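Local coordinates for protein Asp/Glu-specific dipeptidyl-peptidase (Flavobacterium psychrophilum, PDB 5JXF) that removes dipeptides from the N-terminus of oligopeptides as a serine peptidase of family S46, with strict specificity for aspartate or glutamate at the P1 position, at residues V625-K628 against L629-Y633; Y532-V535 against K536-A539; V298-V302 against N303-P307; G659-S662 against G663-A666. All blocks are in the same frame, centred on the assembly; numbering follows the deposited sequence.

In the fold
From the N terminus, the chain first reaches contact 3 (298-307), an early turn of the long helix 295-325, then contact 2 (532-539) within helix 530-545. Contact 1 (625-633) follows at the start of helix 627-635, and contact 4 (659-666) comes last, running from the loop after strand 648-653 into strand 665-667. Each joins adjoining segments, so none closes a long loop, and the four run in series without nesting or crossing. Contacts 2 and 3 belong to the helical part of the fold, their centres about 28 Å apart. Contact 4 forms part of the active site between the β-sheets, and contact 1, whose nearest atoms are about 20 Å from it, starts a peripheral helix.

Contact 1 of 4, residues V625-K628 against L629-Y633; sequences VPKK and LIDLY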
ATOM      1  N   VAL A 625      19.132  -2.488  -4.785  1.00 65.66           N
ATOM      2  CA  VAL A 625      19.510  -1.779  -6.009  1.00 65.70           C
ATOM      3  C   VAL A 625      20.988  -2.021  -6.274  1.00 60.72           C
ATOM      4  O   VAL A 625      21.769  -2.072  -5.336  1.00 60.07           O
ATOM      5  CB  VAL A 625      19.241  -0.249  -5.908  1.00 68.35           C
ATOM      6  CG1 VAL A 625      19.712   0.471  -7.166  1.00 66.83           C
ATOM      7  CG2 VAL A 625      17.768   0.027  -5.679  1.00 59.00           C
ATOM      8  N   PRO A 626      21.373  -2.223  -7.546  1.00 61.83           N
ATOM      9  CA  PRO A 626      22.802  -2.333  -7.854  1.00 58.73           C
ATOM     10  C   PRO A 626      23.583  -1.089  -7.447  1.00 65.63           C
ATOM     11  O   PRO A 626      23.014   0.007  -7.346  1.00 68.29           O
ATOM     12  CB  PRO A 626      22.822  -2.507  -9.371  1.00 54.74           C
ATOM     13  CG  PRO A 626      21.527  -3.130  -9.688  1.00 57.11           C
ATOM     14  CD  PRO A 626      20.539  -2.535  -8.720  1.00 56.69           C
ATOM     15  N   LYS A 627      24.884  -1.268  -7.238  1.00 68.12           N
ATOM     16  CA  LYS A 627      25.729  -0.209  -6.701  1.00 74.76           C
ATOM     17  C   LYS A 627      25.891   0.895  -7.745  1.00 75.10           C
ATOM     18  O   LYS A 627      25.800   2.081  -7.417  1.00 76.27           O
ATOM     19  CB  LYS A 627      27.088  -0.774  -6.263  1.00 75.19           C
ATOM     20  CG  LYS A 627      28.146   0.274  -5.951  1.00 82.36           C
ATOM     21  CD  LYS A 627      27.616   1.245  -4.902  1.00 93.07           C
ATOM     22  CE  LYS A 627      28.026   2.676  -5.159  1.00 98.91           C
ATOM     23  NZ  LYS A 627      27.163   3.693  -4.443  1.00 99.36           N
ATOM     24  N   LYS A 628      26.097   0.495  -9.000  1.00 66.47           N
ATOM     25  CA  LYS A 628      26.340   1.439 -10.093  1.00 65.86           C
ATOM     26  C   LYS A 628      25.138   2.356 -10.343  1.00 60.30           C
ATOM     27  O   LYS A 628      25.295   3.523 -10.688  1.00 62.74           O
ATOM     28  CB  LYS A 628      26.707   0.661 -11.372  1.00 70.69           C
ATOM     29  CG  LYS A 628      26.849   1.485 -12.655  1.00 68.28           C
ATOM     30  CD  LYS A 628      27.968   2.488 -12.556  1.00 72.97           C
ATOM     31  CE  LYS A 628      28.047   3.404 -13.771  1.00 75.59           C
ATOM     32  NZ  LYS A 628      28.652   2.759 -14.959  1.00 81.70           N
ATOM     33  N   LEU A 629      23.936   1.824 -10.165  1.00 55.43           N
ATOM     34  CA  LEU A 629      22.729   2.611 -10.395  1.00 52.89           C
ATOM     35  C   LEU A 629      22.564   3.662  -9.304  1.00 57.76           C
ATOM     36  O   LEU A 629      22.165   4.783  -9.575  1.00 65.96           O
ATOM     37  CB  LEU A 629      21.489   1.723 -10.448  1.00 48.74           C
ATOM     38  CG  LEU A 629      20.200   2.473 -10.807  1.00 54.34           C
ATOM     39  CD1 LEU A 629      20.423   3.421 -11.987  1.00 52.90           C
ATOM     40  CD2 LEU A 629      19.078   1.507 -11.118  1.00 59.67           C
ATOM     41  N   ILE A 630      22.852   3.276  -8.070  1.00 55.21           N
ATOM     42  CA  ILE A 630      22.793   4.221  -6.954  1.00 62.81           C
ATOM     43  C   ILE A 630      23.762   5.383  -7.156  1.00 66.84           C
ATOM     44  O   ILE A 630      23.395   6.536  -6.922  1.00 73.68           O
ATOM     45  CB  ILE A 630      23.074   3.517  -5.607  1.00 59.71           C
ATOM     46  CG1 ILE A 630      21.942   2.534  -5.309  1.00 54.18           C
ATOM     47  CG2 ILE A 630      23.244   4.546  -4.456  1.00 59.00           C
ATOM     48  CD1 ILE A 630      21.976   1.924  -3.934  1.00 63.61           C
ATOM     49  N   ASP A 631      24.980   5.079  -7.606  1.00 72.87           N
ATOM     50  CA  ASP A 631      25.962   6.115  -7.968  1.00 76.72           C
ATOM     51  C   ASP A 631      25.463   7.050  -9.051  1.00 74.29           C
ATOM     52  O   ASP A 631      25.658   8.262  -8.964  1.00 76.38           O
ATOM     53  CB  ASP A 631      27.279   5.501  -8.461  1.00 78.89           C
ATOM     54  CG  ASP A 631      28.204   5.132  -7.344  1.00 92.75           C
ATOM     55  OD1 ASP A 631      27.949   5.557  -6.190  1.00 96.72           O
ATOM     56  OD2 ASP A 631      29.208   4.434  -7.625  1.00102.87           O
ATOM     57  N   LEU A 632      24.858   6.471 -10.090  1.00 60.47           N
ATOM     58  CA  LEU A 632      24.378   7.262 -11.205  1.00 57.36           C
ATOM     59  C   LEU A 632      23.289   8.196 -10.715  1.00 56.26           C
ATOM     60  O   LEU A 632      23.236   9.356 -11.119  1.00 60.38           O
ATOM     61  CB  LEU A 632      23.861   6.364 -12.353  1.00 54.14           C
ATOM     62  CG  LEU A 632      24.985   5.641 -13.091  1.00 60.90           C
ATOM     63  CD1 LEU A 632      24.435   4.465 -13.913  1.00 65.71           C
ATOM     64  CD2 LEU A 632      25.765   6.606 -13.977  1.00 53.29           C
ATOM     65  N   TYR A 633      22.426   7.682  -9.839  1.00 52.23           N
ATOM     66  CA  TYR A 633      21.363   8.489  -9.248  1.00 56.85           C
ATOM     67  C   TYR A 633      21.967   9.633  -8.436  1.00 58.06           C
ATOM     68  O   TYR A 633      21.525  10.771  -8.546  1.00 67.13           O
ATOM     69  CB  TYR A 633      20.446   7.646  -8.353  1.00 56.04           C
ATOM     70  CG  TYR A 633      19.435   8.476  -7.563  1.00 59.58           C
ATOM     71  CD1 TYR A 633      18.383   9.127  -8.201  1.00 57.80           C
ATOM     72  CD2 TYR A 633      19.557   8.631  -6.183  1.00 67.96           C
ATOM     73  CE1 TYR A 633      17.460   9.896  -7.482  1.00 57.56           C
ATOM     74  CE2 TYR A 633      18.636   9.393  -5.447  1.00 61.87           C
ATOM     75  CZ  TYR A 633      17.596  10.023  -6.104  1.00 64.64           C
ATOM     76  OH  TYR A 633      16.684  10.768  -5.394  1.00 72.86           O
TER
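A hydrophobic staple opens helix 627-635: Val625 meets Ile630 across Pro626 at the N-cap position, and in the same first turn Lys627 reaches Asp631. The proline carbonyl opens the helical pattern with a weak bond from Ile630 N to Pro626 O (3.4 Å). The next two bonds are firmer: Asp631 N donates to Lys627 O at 3.1 Å, lying in the carbonyl plane, and Leu632 N donates to Lys628 O at 3.0 Å.

On the solvent side, Lys627 and Asp631 form an i to i+4 salt bridge, NZ to OD1 at 2.7 Å. The lysine leaves the backbone with CG anti to N (chi1 168°), then bends at chi2 and again at chi3, which brings the ammonium round to Asp631, one turn on. It arrives above the carboxylate plane, 59° out of it, while CE of Lys627 also lies close to both carboxylate oxygens. One residue on, the CE methylene of Lys628 rests against CD1 of Leu632 at 3.8 Å, and NZ of Lys628 is hydrogen-bonded to Lys712 O.

The apolar contacts start before the helix. CG1 of Val625 packs on CG1 of Ile630 at 3.6 Å, N' against N4, which makes the staple, and on CB of Leu629 at 3.9 Å.

Around this turn, Leu629 is set against Leu609 of helix 609-615, Ile219 of helix 217-220, and Tyr705 and Phe708 of helix 703-713; Leu632 also meets Phe708.

Contact 2 of 4, residues Y532-V535 against K536-A539; sequences YAFV and KSLA
Phe534 O receives the hydroxyl of Ser537, OG to O at 2.5 Å, in the carbonyl plane and on a lone pair. The serine is turned for this by a chi1 of 68°, which holds OG between its own backbone N and carbonyl carbon and points it back at the preceding turn. Weak bonds from Ser537 N and from Leu538 N (3.4 Å) converge on the same Phe534 O, so three donors share this carbonyl, the hydroxyl making the shortest bond.

Regular i to i+4 main-chain bonds lie on either side in sequence. Lys536 N donates to Tyr532 O at 2.8 Å, Ser537 N to Ala533 O at 3.2 Å, and Ala539 N to Val535 O at 2.7 Å.

Outside the backbone, Leu538 lies over one face of the Phe534 ring in a CH-pi contact. Its CD1 is 4.0 Å from the ring centroid, 24° off the normal, and displaced toward the rim near CE2 and CZ of the phenylalanine, while CD2 reaches CE1 and CZ. Both branches of the leucine thus touch the ring.

Elsewhere, Val535 is set against Leu419 and Val412, Leu538 against Val412 and Pro484, and Tyr532 against Leu425 and Tyr426. These neighbours place helix 530-545 beside helices 386-415 and 417-435. Locally, the segment is an amphipathic α-helix in which a serine hydroxyl bonds to the carbonyl three residues earlier and an i to i+4 Phe-Leu pair packs along one side of the helix.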
ATOM      1  N   TYR A 532       5.777 -43.520 -10.544  1.00 90.07           N
ATOM      2  CA  TYR A 532       4.834 -43.591 -11.650  1.00 88.77           C
ATOM      3  C   TYR A 532       3.575 -44.360 -11.248  1.00 93.52           C
ATOM      4  O   TYR A 532       2.482 -44.071 -11.731  1.00 93.71           O
ATOM      5  CB  TYR A 532       5.476 -44.238 -12.874  1.00 87.11           C
ATOM      6  CG  TYR A 532       4.510 -44.416 -14.021  1.00 90.94           C
ATOM      7  CD1 TYR A 532       4.241 -43.370 -14.897  1.00 90.90           C
ATOM      8  CD2 TYR A 532       3.850 -45.627 -14.220  1.00 92.59           C
ATOM      9  CE1 TYR A 532       3.348 -43.529 -15.950  1.00 87.42           C
ATOM     10  CE2 TYR A 532       2.959 -45.792 -15.266  1.00 91.26           C
ATOM     11  CZ  TYR A 532       2.712 -44.740 -16.125  1.00 85.66           C
ATOM     12  OH  TYR A 532       1.826 -44.904 -17.160  1.00 80.69           O
ATOM     13  N   ALA A 533       3.730 -45.340 -10.363  1.00 95.56           N
ATOM     14  CA  ALA A 533       2.578 -46.065  -9.845  1.00 98.39           C
ATOM     15  C   ALA A 533       1.592 -45.095  -9.199  1.00 95.73           C
ATOM     16  O   ALA A 533       0.388 -45.163  -9.449  1.00 94.56           O
ATOM     17  CB  ALA A 533       3.013 -47.131  -8.847  1.00102.05           C
ATOM     18  N   PHE A 534       2.110 -44.180  -8.384  1.00 92.37           N
ATOM     19  CA  PHE A 534       1.252 -43.226  -7.703  1.00 90.89           C
ATOM     20  C   PHE A 534       0.557 -42.300  -8.697  1.00 87.37           C
ATOM     21  O   PHE A 534      -0.655 -42.104  -8.620  1.00 87.11           O
ATOM     22  CB  PHE A 534       2.045 -42.411  -6.677  1.00 90.08           C
ATOM     23  CG  PHE A 534       1.236 -41.341  -6.009  1.00 89.44           C
ATOM     24  CD1 PHE A 534       0.050 -41.655  -5.371  1.00 92.78           C
ATOM     25  CD2 PHE A 534       1.665 -40.030  -6.005  1.00 88.06           C
ATOM     26  CE1 PHE A 534      -0.697 -40.677  -4.755  1.00 93.27           C
ATOM     27  CE2 PHE A 534       0.921 -39.046  -5.389  1.00 84.95           C
ATOM     28  CZ  PHE A 534      -0.261 -39.370  -4.766  1.00 90.25           C
ATOM     29  N   VAL A 535       1.317 -41.739  -9.633  1.00 88.27           N
ATOM     30  CA  VAL A 535       0.732 -40.868 -10.650  1.00 85.22           C
ATOM     31  C   VAL A 535      -0.348 -41.620 -11.431  1.00 79.73           C
ATOM     32  O   VAL A 535      -1.382 -41.047 -11.785  1.00 74.14           O
ATOM     33  CB  VAL A 535       1.804 -40.314 -11.623  1.00 84.82           C
ATOM     34  CG1 VAL A 535       1.168 -39.408 -12.684  1.00 79.99           C
ATOM     35  CG2 VAL A 535       2.881 -39.566 -10.854  1.00 82.70           C
ATOM     36  N   LYS A 536      -0.120 -42.911 -11.663  1.00 85.54           N
ATOM     37  CA  LYS A 536      -1.066 -43.735 -12.410  1.00 85.47           C
ATOM     38  C   LYS A 536      -2.430 -43.752 -11.722  1.00 91.29           C
ATOM     39  O   LYS A 536      -3.460 -43.628 -12.382  1.00 95.24           O
ATOM     40  CB  LYS A 536      -0.528 -45.162 -12.580  1.00 86.57           C
ATOM     41  CG  LYS A 536      -1.371 -46.056 -13.494  1.00 85.56           C
ATOM     42  CD  LYS A 536      -0.750 -47.442 -13.633  1.00 90.84           C
ATOM     43  CE  LYS A 536      -0.555 -48.104 -12.274  1.00 96.94           C
ATOM     44  NZ  LYS A 536       0.629 -49.013 -12.239  1.00 95.12           N
ATOM     45  N   SER A 537      -2.437 -43.875 -10.397  1.00 89.95           N
ATOM     46  CA  SER A 537      -3.689 -43.888  -9.641  1.00 94.41           C
ATOM     47  C   SER A 537      -4.454 -42.580  -9.807  1.00 95.61           C
ATOM     48  O   SER A 537      -5.682 -42.574  -9.834  1.00 98.73           O
ATOM     49  CB  SER A 537      -3.430 -44.149  -8.153  1.00 92.92           C
ATOM     50  OG  SER A 537      -2.756 -43.062  -7.543  1.00 91.84           O
ATOM     51  N   LEU A 538      -3.725 -41.474  -9.923  1.00 86.37           N
ATOM     52  CA  LEU A 538      -4.352 -40.170 -10.072  1.00 87.02           C
ATOM     53  C   LEU A 538      -4.745 -39.926 -11.526  1.00 85.71           C
ATOM     54  O   LEU A 538      -5.777 -39.311 -11.811  1.00 88.94           O
ATOM     55  CB  LEU A 538      -3.410 -39.063  -9.588  1.00 89.32           C
ATOM     56  CG  LEU A 538      -2.641 -39.297  -8.285  1.00 90.45           C
ATOM     57  CD1 LEU A 538      -1.585 -38.221  -8.109  1.00 89.97           C
ATOM     58  CD2 LEU A 538      -3.572 -39.338  -7.084  1.00 90.57           C
ATOM     59  N   ALA A 539      -3.914 -40.415 -12.441  1.00 82.31           N
ATOM     60  CA  ALA A 539      -4.098 -40.157 -13.869  1.00 86.44           C
ATOM     61  C   ALA A 539      -5.291 -40.909 -14.469  1.00 87.33           C
ATOM     62  O   ALA A 539      -6.193 -40.291 -15.038  1.00 86.93           O
ATOM     63  CB  ALA A 539      -2.819 -40.501 -14.635  1.00 80.40           C
TER

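Contact 3 of 4, residues V298-V302 against N303-P307; sequences VAQIV and NETNP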
ATOM      1  N   VAL A 298     -18.346 -16.134 -15.757  1.00 70.79           N
ATOM      2  CA  VAL A 298     -17.707 -15.247 -14.803  1.00 71.06           C
ATOM      3  C   VAL A 298     -17.871 -15.797 -13.379  1.00 64.17           C
ATOM      4  O   VAL A 298     -16.913 -15.812 -12.602  1.00 60.40           O
ATOM      5  CB  VAL A 298     -18.290 -13.816 -14.905  1.00 74.53           C
ATOM      6  CG1 VAL A 298     -17.491 -12.836 -14.061  1.00 68.87           C
ATOM      7  CG2 VAL A 298     -18.308 -13.363 -16.360  1.00 69.81           C
ATOM      8  N   ALA A 299     -19.070 -16.277 -13.052  1.00 68.14           N
ATOM      9  CA  ALA A 299     -19.336 -16.796 -11.712  1.00 72.13           C
ATOM     10  C   ALA A 299     -18.472 -18.015 -11.411  1.00 74.88           C
ATOM     11  O   ALA A 299     -17.989 -18.170 -10.295  1.00 81.35           O
ATOM     12  CB  ALA A 299     -20.818 -17.134 -11.540  1.00 66.75           C
ATOM     13  N   GLN A 300     -18.257 -18.866 -12.408  1.00 72.20           N
ATOM     14  CA  GLN A 300     -17.421 -20.046 -12.216  1.00 71.87           C
ATOM     15  C   GLN A 300     -15.965 -19.653 -11.972  1.00 75.30           C
ATOM     16  O   GLN A 300     -15.254 -20.281 -11.184  1.00 78.35           O
ATOM     17  CB  GLN A 300     -17.516 -20.979 -13.425  1.00 72.84           C
ATOM     18  CG  GLN A 300     -16.741 -22.278 -13.251  1.00 80.54           C
ATOM     19  CD  GLN A 300     -16.638 -23.083 -14.537  1.00 87.84           C
ATOM     20  OE1 GLN A 300     -16.711 -22.536 -15.632  1.00 88.32           O
ATOM     21  NE2 GLN A 300     -16.492 -24.396 -14.401  1.00 91.53           N
ATOM     22  N   ILE A 301     -15.522 -18.616 -12.669  1.00 72.99           N
ATOM     23  CA  ILE A 301     -14.166 -18.131 -12.508  1.00 71.65           C
ATOM     24  C   ILE A 301     -13.999 -17.633 -11.087  1.00 68.44           C
ATOM     25  O   ILE A 301     -13.127 -18.075 -10.335  1.00 65.33           O
ATOM     26  CB  ILE A 301     -13.840 -16.986 -13.496  1.00 70.11           C
ATOM     27  CG1 ILE A 301     -13.889 -17.484 -14.940  1.00 65.79           C
ATOM     28  CG2 ILE A 301     -12.493 -16.362 -13.158  1.00 66.81           C
ATOM     29  CD1 ILE A 301     -13.926 -16.363 -15.974  1.00 61.65           C
ATOM     30  N   VAL A 302     -14.860 -16.698 -10.731  1.00 66.17           N
ATOM     31  CA  VAL A 302     -14.760 -16.025  -9.454  1.00 72.69           C
ATOM     32  C   VAL A 302     -15.005 -16.983  -8.285  1.00 82.55           C
ATOM     33  O   VAL A 302     -14.233 -17.010  -7.322  1.00 88.90           O
ATOM     34  CB  VAL A 302     -15.753 -14.861  -9.400  1.00 71.10           C
ATOM     35  CG1 VAL A 302     -15.922 -14.373  -7.987  1.00 77.38           C
ATOM     36  CG2 VAL A 302     -15.285 -13.741 -10.308  1.00 62.35           C
ATOM     37  N   ASN A 303     -16.062 -17.784  -8.390  1.00 78.25           N
ATOM     38  CA  ASN A 303     -16.494 -18.611  -7.271  1.00 79.03           C
ATOM     39  C   ASN A 303     -15.732 -19.923  -7.080  1.00 80.38           C
ATOM     40  O   ASN A 303     -15.622 -20.396  -5.956  1.00 87.38           O
ATOM     41  CB  ASN A 303     -17.990 -18.930  -7.390  1.00 76.77           C
ATOM     42  CG  ASN A 303     -18.869 -17.697  -7.254  1.00 80.13           C
ATOM     43  OD1 ASN A 303     -18.573 -16.784  -6.477  1.00 76.79           O
ATOM     44  ND2 ASN A 303     -19.979 -17.684  -7.987  1.00 83.26           N
ATOM     45  N   GLU A 304     -15.203 -20.532  -8.137  1.00 68.47           N
ATOM     46  CA  GLU A 304     -14.606 -21.845  -7.903  1.00 75.22           C
ATOM     47  C   GLU A 304     -13.305 -22.196  -8.618  1.00 71.20           C
ATOM     48  O   GLU A 304     -12.440 -22.815  -8.000  1.00 77.90           O
ATOM     49  CB  GLU A 304     -15.650 -22.922  -8.198  1.00 89.00           C
ATOM     50  CG  GLU A 304     -16.650 -22.552  -9.270  1.00 93.74           C
ATOM     51  CD  GLU A 304     -18.021 -23.129  -8.986  1.00102.48           C
ATOM     52  OE1 GLU A 304     -18.227 -23.627  -7.852  1.00107.09           O
ATOM     53  OE2 GLU A 304     -18.884 -23.084  -9.892  1.00103.95           O
ATOM     54  N   THR A 305     -13.126 -21.817  -9.881  1.00 63.41           N
ATOM     55  CA  THR A 305     -11.867 -22.158 -10.542  1.00 64.73           C
ATOM     56  C   THR A 305     -10.692 -21.347  -9.971  1.00 69.23           C
ATOM     57  O   THR A 305      -9.679 -21.919  -9.568  1.00 72.68           O
ATOM     58  CB  THR A 305     -11.934 -21.957 -12.074  1.00 71.88           C
ATOM     59  OG1 THR A 305     -12.302 -20.608 -12.372  1.00 84.78           O
ATOM     60  CG2 THR A 305     -12.957 -22.907 -12.698  1.00 73.60           C
ATOM     61  N   ASN A 306     -10.824 -20.025  -9.932  1.00 65.18           N
ATOM     62  CA  ASN A 306      -9.749 -19.185  -9.409  1.00 67.67           C
ATOM     63  C   ASN A 306      -9.351 -19.480  -7.952  1.00 68.95           C
ATOM     64  O   ASN A 306      -8.158 -19.607  -7.663  1.00 71.75           O
ATOM     65  CB  ASN A 306     -10.109 -17.700  -9.545  1.00 66.11           C
ATOM     66  CG  ASN A 306      -9.668 -17.114 -10.873  1.00 71.99           C
ATOM     67  OD1 ASN A 306      -9.331 -17.848 -11.803  1.00 71.04           O
ATOM     68  ND2 ASN A 306      -9.653 -15.787 -10.964  1.00 74.09           N
ATOM     69  N   PRO A 307     -10.333 -19.585  -7.035  1.00 65.72           N
ATOM     70  CA  PRO A 307      -9.921 -19.838  -5.646  1.00 72.35           C
ATOM     71  C   PRO A 307      -9.128 -21.139  -5.493  1.00 75.14           C
ATOM     72  O   PRO A 307      -8.137 -21.170  -4.760  1.00 72.30           O
ATOM     73  CB  PRO A 307     -11.254 -19.936  -4.889  1.00 72.27           C
ATOM     74  CG  PRO A 307     -12.243 -19.237  -5.740  1.00 69.51           C
ATOM     75  CD  PRO A 307     -11.796 -19.442  -7.154  1.00 63.62           C
TER
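Gln300 O is gripped by three donors of the following turn, a pi-type widening of the long helix 295-325. Thr305 N supplies the straightest bond, 2.9 Å to Gln300 O with a 176° angle at the hydrogen. Glu304 N, 3.1 Å from Gln300 O, comes from above the carbonyl plane, and Thr305 OG1 adds a longer bond of 3.2 Å, also from out of plane. The threonine hydroxyl is turned back to this carbonyl by a chi1 of 57°.

The i to i+5 spacing continues with Asn306 N to Ile301 O at 3.0 Å, whereas the preceding bond, Asn303 N to Ala299 O at 2.7 Å, is ordinary i to i+4. Pro307 has no N-H to offer the turn before it, and the helix kinks there; the axes of its two short segments stand 40° apart.

The side chain of Gln300 crosses that of Glu304 at about a right angle. Gln300 also faces Tyr395 and Ala402 of helix 386-415, while Asn306 ND2 bonds to Ser352 and Glu351 of helix 328-357. The side chains of Ile301 and Asn306 lie side by side, pointing the same way, with CG2 of Ile301 3.6 Å from ND2 of Asn306.

Contact 4 of 4, residues G659-S662 against G663-A666; sequences GGNS and GSPA. With ASP (aspartic acid), chain F.
Asn661 and Ser664 join the ends of a type II β-turn by three hydrogen bonds. Two converge on Asn661 O from the same face of its plane: Ser664 N and Ser664 OG, each at 2.9 Å. The third runs the other way, from Asn661 ND2 to Ser664 OG at 2.9 Å, nearly straight (167°) and in the amide plane. Asn661 OD1 is held by Thr658 N, so both ends of the amide are fixed.

Gly663 has backbone angles at which a CB would be jammed against Ser662 O.

Toward the ligand, Gly660 N (2.8 Å) and Ser662 N (3.0 Å) both donate to O of the bound aspartic acid, consistent with a serine-peptidase oxyanion hole. Ser662 is by similarity the nucleophile of the charge relay with His101 and Asp237; its OG, modelled doubtfully close to the ligand, lies within hydrogen-bonding reach of His101 NE2. Arg680 also binds this ligand.

The turn is secured by Asn677 of strand 673-680, whose ND2 bonds to Asn661 O, and by Thr86 of strand 85-89, which bonds through OG1 to Gly660 O and through its backbone to that of Ser662. Beyond Ser664 the chain enters strand 665-667, which lies between strands 279-284 and 673-680.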
ATOM      1  N   GLY A 659      -1.579 -10.936 -21.462  1.00 41.11           N
ATOM      2  CA  GLY A 659      -0.368 -11.734 -21.579  1.00 35.15           C
ATOM      3  C   GLY A 659      -0.108 -12.062 -23.071  1.00 34.91           C
ATOM      4  O   GLY A 659      -1.039 -12.409 -23.798  1.00 34.98           O
ATOM      5  N   GLY A 660       1.138 -11.937 -23.509  1.00 37.86           N
ATOM      6  CA  GLY A 660       1.471 -11.983 -24.925  1.00 44.31           C
ATOM      7  C   GLY A 660       1.950 -10.631 -25.424  1.00 51.44           C
ATOM      8  O   GLY A 660       2.776 -10.555 -26.342  1.00 49.92           O
ATOM      9  N   ASN A 661       1.432  -9.569 -24.800  1.00 40.70           N
ATOM     10  CA  ASN A 661       1.803  -8.206 -25.130  1.00 46.99           C
ATOM     11  C   ASN A 661       3.075  -7.818 -24.425  1.00 46.21           C
ATOM     12  O   ASN A 661       3.595  -6.727 -24.650  1.00 40.75           O
ATOM     13  CB  ASN A 661       0.717  -7.214 -24.738  1.00 46.86           C
ATOM     14  CG  ASN A 661      -0.245  -6.910 -25.859  1.00 46.48           C
ATOM     15  OD1 ASN A 661      -1.460  -6.924 -25.662  1.00 49.24           O
ATOM     16  ND2 ASN A 661       0.287  -6.624 -27.050  1.00 37.39           N
ATOM     17  N   SER A 662       3.565  -8.698 -23.556  1.00 39.82           N
ATOM     18  CA  SER A 662       4.895  -8.507 -22.991  1.00 41.94           C
ATOM     19  C   SER A 662       5.898  -8.280 -24.091  1.00 45.29           C
ATOM     20  O   SER A 662       6.010  -9.096 -25.032  1.00 40.30           O
ATOM     21  CB  SER A 662       5.340  -9.700 -22.155  1.00 46.96           C
ATOM     22  OG  SER A 662       4.994  -9.511 -20.798  1.00 58.21           O
ATOM     23  N   GLY A 663       6.615  -7.175 -23.973  1.00 44.00           N
ATOM     24  CA  GLY A 663       7.625  -6.812 -24.931  1.00 39.64           C
ATOM     25  C   GLY A 663       7.111  -6.047 -26.143  1.00 42.29           C
ATOM     26  O   GLY A 663       7.888  -5.747 -27.021  1.00 38.52           O
ATOM     27  N   SER A 664       5.824  -5.713 -26.178  1.00 40.39           N
ATOM     28  CA  SER A 664       5.250  -4.956 -27.290  1.00 36.69           C
ATOM     29  C   SER A 664       5.766  -3.537 -27.310  1.00 41.79           C
ATOM     30  O   SER A 664       5.954  -2.932 -26.261  1.00 39.61           O
ATOM     31  CB  SER A 664       3.724  -4.913 -27.217  1.00 30.40           C
ATOM     32  OG  SER A 664       3.149  -6.182 -27.443  1.00 35.03           O
ATOM     33  N   PRO A 665       5.990  -3.002 -28.513  1.00 46.96           N
ATOM     34  CA  PRO A 665       6.438  -1.620 -28.633  1.00 41.36           C
ATOM     35  C   PRO A 665       5.298  -0.660 -28.382  1.00 37.76           C
ATOM     36  O   PRO A 665       4.203  -0.899 -28.856  1.00 36.33           O
ATOM     37  CB  PRO A 665       6.912  -1.526 -30.092  1.00 35.54           C
ATOM     38  CG  PRO A 665       6.052  -2.542 -30.827  1.00 33.69           C
ATOM     39  CD  PRO A 665       5.876  -3.673 -29.830  1.00 39.70           C
ATOM     40  N   ALA A 666       5.544   0.421 -27.652  1.00 36.34           N
ATOM     41  CA  ALA A 666       4.604   1.521 -27.689  1.00 39.49           C
ATOM     42  C   ALA A 666       5.204   2.607 -28.569  1.00 36.79           C
ATOM     43  O   ALA A 666       6.338   3.046 -28.352  1.00 38.43           O
ATOM     44  CB  ALA A 666       4.284   2.053 -26.258  1.00 39.52           C
TER
HETATM   45  N   ASP F 802       2.995  -9.501 -18.189  1.00 92.63           N
HETATM   46  CA  ASP F 802       2.102  -9.982 -19.249  1.00106.35           C
HETATM   47  C   ASP F 802       2.789 -10.783 -20.340  1.00100.90           C
HETATM   48  O   ASP F 802       2.514 -10.596 -21.529  1.00102.92           O
HETATM   49  CB  ASP F 802       1.343  -8.802 -19.880  1.00125.56           C
HETATM   50  CG  ASP F 802       0.077  -8.432 -19.117  1.00138.94           C
HETATM   51  OD1 ASP F 802      -0.447  -9.287 -18.383  1.00134.15           O
HETATM   52  OD2 ASP F 802      -0.409  -7.287 -19.263  1.00159.74           O